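Local coordinates for protein peptidase S8 and S53, subtilisin, kexin, sedolisin (Mycobacterium smegmatis, PDB 4KG7) that probably cleaves peptide bonds as a subtilisin-like serine protease, the mycosin MycP3 of the ESX-3 type VII secretion system, at residues V328-V332 with V344-L348; L331-F336 with A372-W376. One frame throughout, in Å; residues are numbered along the deposited sequence.

Contact 1: residues V328-V332 with V344-L348; sequences VAALV and VVHRL
V328, A329 and V332 receive the branched end of L348 between them, and this is the tight part of the contact. The two methyls of L348 divide the work: CD2 slides past CG1 of V328 at 3.7 Å and also meets CG2 of V332 at 4.1 Å, while CD1 rests against CB of A329, likewise at 4.1 Å. V332 holds CG1 anti to its backbone N (chi1 168°), which turns that methyl to R347 and V344 and leaves CG2 for L348. Its CG1 reaches R347 CD at 3.6 Å, a contact with the aliphatic part of the arginine, and V344 CG1 at 4.1 Å. A looser flank lies between A329 CB and V344 CG1, 4.5 Å apart. Elsewhere on helix 341-350, H346 is exposed, whereas V344 packs on V209 of the parallel sheet. The short helical segments cross at 115° with axes 10.4 Å apart. In this subtilisin fold helix 318-335 carries the predicted active-site S319 in its first turn, so the contact lies toward its far, C-terminal end. The guanidinium of R347 is carried past the contact to A373 and W376, where NH1 bonds both carbonyl oxygens. With no hydrogen bond across the segments, the chemistry implies that shape and burial of methyl groups join helix 318-335 to helix 341-350, while the one charged chain lends its CD methylene to the interface.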
ATOM      1  N   VAL A 328      -0.103   5.205 -10.139  1.00  5.74           N
ATOM      2  CA  VAL A 328       0.043   6.568 -10.651  1.00  5.98           C
ATOM      3  C   VAL A 328       1.468   7.069 -10.539  1.00  6.06           C
ATOM      4  O   VAL A 328       1.968   7.707 -11.446  1.00  6.38           O
ATOM      5  CB  VAL A 328      -0.918   7.565  -9.968  1.00  5.97           C
ATOM      6  CG1 VAL A 328      -0.766   8.957 -10.543  1.00  6.35           C
ATOM      7  CG2 VAL A 328      -2.364   7.154 -10.155  1.00  6.03           C
ATOM      8  N   ALA A 329       2.127   6.776  -9.421  1.00  5.79           N
ATOM      9  CA  ALA A 329       3.539   7.107  -9.269  1.00  5.96           C
ATOM     10  C   ALA A 329       4.377   6.477 -10.380  1.00  6.28           C
ATOM     11  O   ALA A 329       5.250   7.120 -10.923  1.00  6.58           O
ATOM     12  CB  ALA A 329       4.075   6.705  -7.896  1.00  5.71           C
ATOM     13  N   ALA A 330       4.103   5.221 -10.734  1.00  6.29           N
ATOM     14  CA  ALA A 330       4.828   4.566 -11.827  1.00  6.63           C
ATOM     15  C   ALA A 330       4.572   5.304 -13.146  1.00  7.01           C
ATOM     16  O   ALA A 330       5.502   5.467 -13.946  1.00  7.35           O
ATOM     17  CB  ALA A 330       4.440   3.086 -11.962  1.00  6.58           C
ATOM     18  N   LEU A 331       3.331   5.733 -13.391  1.00  7.01           N
ATOM     19  CA  LEU A 331       3.058   6.525 -14.607  1.00  7.52           C
ATOM     20  C   LEU A 331       3.939   7.772 -14.632  1.00  7.88           C
ATOM     21  O   LEU A 331       4.540   8.129 -15.660  1.00  8.35           O
ATOM     22  CB  LEU A 331       1.590   6.931 -14.696  1.00  7.53           C
ATOM     23  CG  LEU A 331       0.591   5.793 -14.867  1.00  7.47           C
ATOM     24  CD1 LEU A 331      -0.802   6.370 -15.164  1.00  7.62           C
ATOM     25  CD2 LEU A 331       1.007   4.745 -15.892  1.00  7.79           C
ATOM     26  N   VAL A 332       3.972   8.468 -13.508  1.00  7.76           N
ATOM     27  CA  VAL A 332       4.680   9.750 -13.409  1.00  8.11           C
ATOM     28  C   VAL A 332       6.183   9.529 -13.587  1.00  8.35           C
ATOM     29  O   VAL A 332       6.842  10.282 -14.288  1.00  8.93           O
ATOM     30  CB  VAL A 332       4.355  10.468 -12.077  1.00  7.93           C
ATOM     31  CG1 VAL A 332       5.294  11.641 -11.837  1.00  8.23           C
ATOM     32  CG2 VAL A 332       2.907  10.950 -12.091  1.00  7.89           C
ATOM     33  N   VAL A 344       8.565  13.569  -7.253  1.00  8.72           N
ATOM     34  CA  VAL A 344       7.409  12.804  -7.679  1.00  8.47           C
ATOM     35  C   VAL A 344       6.291  12.921  -6.654  1.00  8.29           C
ATOM     36  O   VAL A 344       5.131  13.144  -7.023  1.00  8.40           O
ATOM     37  CB  VAL A 344       7.774  11.316  -7.905  1.00  8.25           C
ATOM     38  CG1 VAL A 344       6.529  10.465  -8.132  1.00  7.97           C
ATOM     39  CG2 VAL A 344       8.733  11.165  -9.076  1.00  8.60           C
ATOM     40  N   VAL A 345       6.641  12.808  -5.378  1.00  8.27           N
ATOM     41  CA  VAL A 345       5.649  12.952  -4.324  1.00  8.18           C
ATOM     42  C   VAL A 345       5.028  14.366  -4.373  1.00  8.68           C
ATOM     43  O   VAL A 345       3.835  14.530  -4.275  1.00  8.21           O
ATOM     44  CB  VAL A 345       6.242  12.603  -2.937  1.00  8.21           C
ATOM     45  CG1 VAL A 345       5.290  13.033  -1.820  1.00  8.26           C
ATOM     46  CG2 VAL A 345       6.541  11.107  -2.864  1.00  8.07           C
ATOM     47  N   HIS A 346       5.854  15.390  -4.529  1.00  9.39           N
ATOM     48  CA  HIS A 346       5.361  16.763  -4.643  1.00 10.30           C
ATOM     49  C   HIS A 346       4.388  16.907  -5.809  1.00 10.36           C
ATOM     50  O   HIS A 346       3.340  17.537  -5.693  1.00 10.21           O
ATOM     51  CB  HIS A 346       6.555  17.715  -4.823  1.00 11.22           C
ATOM     52  CG  HIS A 346       6.174  19.151  -5.008  1.00 12.31           C
ATOM     53  ND1 HIS A 346       5.903  20.000  -3.953  1.00 13.04           N
ATOM     54  CD2 HIS A 346       6.017  19.885  -6.129  1.00 12.80           C
ATOM     55  CE1 HIS A 346       5.629  21.202  -4.424  1.00 13.36           C
ATOM     56  NE2 HIS A 346       5.655  21.150  -5.739  1.00 13.62           N
ATOM     57  N   ARG A 347       4.724  16.320  -6.934  1.00 10.48           N
ATOM     58  CA  ARG A 347       3.873  16.388  -8.106  1.00 10.96           C
ATOM     59  C   ARG A 347       2.511  15.714  -7.826  1.00 10.22           C
ATOM     60  O   ARG A 347       1.459  16.188  -8.249  1.00 10.14           O
ATOM     61  CB  ARG A 347       4.626  15.725  -9.248  1.00 12.03           C
ATOM     62  CG  ARG A 347       3.904  15.619 -10.560  1.00 13.19           C
ATOM     63  CD  ARG A 347       4.890  15.233 -11.649  1.00 14.73           C
ATOM     64  NE  ARG A 347       5.653  16.379 -12.139  1.00 16.64           N
ATOM     65  CZ  ARG A 347       5.287  17.179 -13.139  1.00 17.89           C
ATOM     66  NH1 ARG A 347       4.134  16.998 -13.790  1.00 18.03           N
ATOM     67  NH2 ARG A 347       6.077  18.188 -13.474  1.00 19.70           N
ATOM     68  N   LEU A 348       2.545  14.566  -7.147  1.00  9.26           N
ATOM     69  CA  LEU A 348       1.314  13.845  -6.856  1.00  8.96           C
ATOM     70  C   LEU A 348       0.444  14.655  -5.917  1.00  9.08           C
ATOM     71  O   LEU A 348      -0.786  14.763  -6.106  1.00  9.25           O
ATOM     72  CB  LEU A 348       1.653  12.499  -6.244  1.00  8.50           C
ATOM     73  CG  LEU A 348       2.281  11.477  -7.201  1.00  8.62           C
ATOM     74  CD1 LEU A 348       2.725  10.260  -6.437  1.00  8.40           C
ATOM     75  CD2 LEU A 348       1.321  11.077  -8.308  1.00  8.75           C
TER

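Contact 2: residues L331-F336 with A372-W376; sequences LVRSKF and AALTW
V332 and L374 are the closest pair of the two backbones, their CA atoms 5.9 Å apart where the last turn of helix 318-335 meets the end of helix 370-375; F336 and W376 are the first residues to leave helical geometry. The contact thus packs the C-terminal helix 370-375 on the end of the helix that starts at the predicted active-site serine. The approach is close enough for L374 CD2 to touch main chain, at 3.6 Å from L331 O and 3.8 Å from V332 CA. With CG beside its backbone N (chi1 -73°), L374 directs this methyl across the helix surface, where CB of K335 adds a contact at 3.9 Å. Next to it, V332 CG2 meets A373 CB, also at 3.9 Å. Beyond this apolar patch K335 runs extended from CG onward, and its NZ donates to L374 O over 2.7 Å. The C=O...NZ angle is 154°, and the donor stands 26° from the carbonyl plane. A weak bond from K335 NZ to H61 ND1 gives the ammonium a second partner. The same carbonyl oxygen of L374 lies at the edge of the F336 ring, near its plane, 3.4 Å from CZ. One face of that ring is occupied by CG of K335, 3.7 Å above its centre, so the lysine stem and the phenyl group run together toward the end of helix 370-375. R347 makes a cation-pi contact with F336. L374 also packs on A58 of helix 55-59. The chemistry implies that two helix ends are joined by leucine and valine methyls on the buried side, while the lysine charge probably complements the partial negative charge of carbonyls at the C-terminal end of helix 370-375.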
ATOM      1  N   LEU A 331       3.331   5.733 -13.391  1.00  7.01           N
ATOM      2  CA  LEU A 331       3.058   6.525 -14.607  1.00  7.52           C
ATOM      3  C   LEU A 331       3.939   7.772 -14.632  1.00  7.88           C
ATOM      4  O   LEU A 331       4.540   8.129 -15.660  1.00  8.35           O
ATOM      5  CB  LEU A 331       1.590   6.931 -14.696  1.00  7.53           C
ATOM      6  CG  LEU A 331       0.591   5.793 -14.867  1.00  7.47           C
ATOM      7  CD1 LEU A 331      -0.802   6.370 -15.164  1.00  7.62           C
ATOM      8  CD2 LEU A 331       1.007   4.745 -15.892  1.00  7.79           C
ATOM      9  N   VAL A 332       3.972   8.468 -13.508  1.00  7.76           N
ATOM     10  CA  VAL A 332       4.680   9.750 -13.409  1.00  8.11           C
ATOM     11  C   VAL A 332       6.183   9.529 -13.587  1.00  8.35           C
ATOM     12  O   VAL A 332       6.842  10.282 -14.288  1.00  8.93           O
ATOM     13  CB  VAL A 332       4.355  10.468 -12.077  1.00  7.93           C
ATOM     14  CG1 VAL A 332       5.294  11.641 -11.837  1.00  8.23           C
ATOM     15  CG2 VAL A 332       2.907  10.950 -12.091  1.00  7.89           C
ATOM     16  N   ARG A 333       6.736   8.500 -12.935  1.00  8.15           N
ATOM     17  CA  ARG A 333       8.176   8.251 -13.074  1.00  8.49           C
ATOM     18  C   ARG A 333       8.575   7.804 -14.461  1.00  8.98           C
ATOM     19  O   ARG A 333       9.698   8.099 -14.887  1.00  9.56           O
ATOM     20  CB  ARG A 333       8.679   7.253 -12.031  1.00  8.07           C
ATOM     21  CG  ARG A 333       8.369   7.646 -10.602  1.00  7.65           C
ATOM     22  CD  ARG A 333       9.415   7.106  -9.658  1.00  7.56           C
ATOM     23  NE  ARG A 333      10.593   7.964  -9.645  1.00  7.84           N
ATOM     24  CZ  ARG A 333      11.562   7.873  -8.738  1.00  7.90           C
ATOM     25  NH1 ARG A 333      11.566   6.888  -7.856  1.00  7.72           N
ATOM     26  NH2 ARG A 333      12.557   8.732  -8.749  1.00  8.29           N
ATOM     27  N   SER A 334       7.685   7.130 -15.186  1.00  9.07           N
ATOM     28  CA  SER A 334       7.964   6.757 -16.560  1.00  9.81           C
ATOM     29  C   SER A 334       7.975   7.985 -17.466  1.00 10.36           C
ATOM     30  O   SER A 334       8.848   8.118 -18.309  1.00 10.81           O
ATOM     31  CB  SER A 334       6.934   5.747 -17.062  1.00  9.84           C
ATOM     32  OG  SER A 334       7.152   5.377 -18.406  1.00 10.63           O
ATOM     33  N   LYS A 335       7.006   8.869 -17.299  1.00 10.47           N
ATOM     34  CA  LYS A 335       6.920  10.066 -18.137  1.00 11.34           C
ATOM     35  C   LYS A 335       8.030  11.052 -17.827  1.00 11.60           C
ATOM     36  O   LYS A 335       8.582  11.692 -18.748  1.00 12.08           O
ATOM     37  CB  LYS A 335       5.567  10.754 -18.009  1.00 11.78           C
ATOM     38  CG  LYS A 335       5.542  12.005 -18.866  1.00 13.08           C
ATOM     39  CD  LYS A 335       4.178  12.547 -19.177  1.00 13.95           C
ATOM     40  CE  LYS A 335       4.332  13.782 -20.037  1.00 15.15           C
ATOM     41  NZ  LYS A 335       3.081  14.572 -20.125  1.00 15.95           N
ATOM     42  N   PHE A 336       8.370  11.154 -16.540  1.00 11.13           N
ATOM     43  CA  PHE A 336       9.382  12.104 -16.084  1.00 11.50           C
ATOM     44  C   PHE A 336      10.467  11.334 -15.330  1.00 11.21           C
ATOM     45  O   PHE A 336      10.551  11.383 -14.104  1.00 10.50           O
ATOM     46  CB  PHE A 336       8.754  13.147 -15.176  1.00 11.58           C
ATOM     47  CG  PHE A 336       7.635  13.921 -15.799  1.00 12.12           C
ATOM     48  CD1 PHE A 336       7.883  14.889 -16.744  1.00 13.09           C
ATOM     49  CD2 PHE A 336       6.336  13.708 -15.394  1.00 12.01           C
ATOM     50  CE1 PHE A 336       6.828  15.597 -17.319  1.00 13.55           C
ATOM     51  CE2 PHE A 336       5.295  14.428 -15.933  1.00 12.46           C
ATOM     52  CZ  PHE A 336       5.538  15.375 -16.885  1.00 13.19           C
ATOM     53  N   ALA A 372      -3.595  15.343 -14.238  1.00 11.08           N
ATOM     54  CA  ALA A 372      -2.999  16.590 -13.736  1.00 11.40           C
ATOM     55  C   ALA A 372      -1.535  16.358 -13.356  1.00 11.26           C
ATOM     56  O   ALA A 372      -0.665  17.175 -13.657  1.00 11.81           O
ATOM     57  CB  ALA A 372      -3.777  17.107 -12.556  1.00 11.45           C
ATOM     58  N   ALA A 373      -1.260  15.231 -12.696  1.00 10.73           N
ATOM     59  CA  ALA A 373       0.118  14.909 -12.303  1.00 10.77           C
ATOM     60  C   ALA A 373       1.029  14.724 -13.509  1.00 11.41           C
ATOM     61  O   ALA A 373       2.223  15.078 -13.485  1.00 11.94           O
ATOM     62  CB  ALA A 373       0.143  13.678 -11.410  1.00 10.22           C
ATOM     63  N   LEU A 374       0.463  14.202 -14.589  1.00 11.68           N
ATOM     64  CA  LEU A 374       1.226  13.916 -15.775  1.00 12.33           C
ATOM     65  C   LEU A 374       1.409  15.122 -16.669  1.00 13.64           C
ATOM     66  O   LEU A 374       2.231  15.080 -17.562  1.00 13.66           O
ATOM     67  CB  LEU A 374       0.569  12.764 -16.551  1.00 12.20           C
ATOM     68  CG  LEU A 374       0.767  11.408 -15.848  1.00 11.50           C
ATOM     69  CD1 LEU A 374      -0.266  10.407 -16.322  1.00 11.44           C
ATOM     70  CD2 LEU A 374       2.167  10.845 -16.039  1.00 11.56           C
ATOM     71  N   THR A 375       0.659  16.194 -16.435  1.00 14.81           N
ATOM     72  CA  THR A 375       0.742  17.369 -17.304  1.00 16.69           C
ATOM     73  C   THR A 375       1.165  18.671 -16.618  1.00 18.97           C
ATOM     74  O   THR A 375       1.380  19.690 -17.290  1.00 19.87           O
ATOM     75  CB  THR A 375      -0.603  17.596 -17.993  1.00 16.97           C
ATOM     76  OG1 THR A 375      -1.614  17.782 -17.011  1.00 16.51           O
ATOM     77  CG2 THR A 375      -0.965  16.413 -18.861  1.00 16.77           C
ATOM     78  N   TRP A 376       1.277  18.660 -15.298  1.00 21.12           N
ATOM     79  CA  TRP A 376       1.651  19.855 -14.547  1.00 24.39           C
ATOM     80  C   TRP A 376       3.057  20.342 -14.902  1.00 25.61           C
ATOM     81  O   TRP A 376       3.967  19.544 -15.125  1.00 26.22           O
ATOM     82  CB  TRP A 376       1.560  19.554 -13.049  1.00 25.49           C
ATOM     83  CG  TRP A 376       1.907  20.703 -12.144  1.00 29.13           C
ATOM     84  CD1 TRP A 376       1.192  21.855 -11.956  1.00 31.15           C
ATOM     85  CD2 TRP A 376       3.043  20.786 -11.274  1.00 31.66           C
ATOM     86  NE1 TRP A 376       1.826  22.660 -11.030  1.00 33.00           N
ATOM     87  CE2 TRP A 376       2.966  22.028 -10.600  1.00 32.43           C
ATOM     88  CE3 TRP A 376       4.125  19.934 -11.008  1.00 33.10           C
ATOM     89  CZ2 TRP A 376       3.931  22.441  -9.673  1.00 33.16           C
ATOM     90  CZ3 TRP A 376       5.080  20.334 -10.079  1.00 33.69           C
ATOM     91  CH2 TRP A 376       4.978  21.584  -9.425  1.00 34.22           C
TER

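Contacts 1 and 2 both use the end of helix 318-335, share V332, and have centres about 6 Å apart. Every touching residue of 328-332 with 344-348 is buried, and its chemistry is wholly apolar between the segments; 331-336 with 372-376 lies farther from the middle of the chain, its centre at about 20 Å against about 15 Å, and adds a charged hydrogen bond from the partly exposed K335. CG2 of V332 is shared by the two partner helices, 341-350 and 370-375, which follow each other in the chain, whereas CG1 faces 341-350 alone within these segments. R347 bridges the two contacts directly. Both contacts lie away from the predicted catalytic triad.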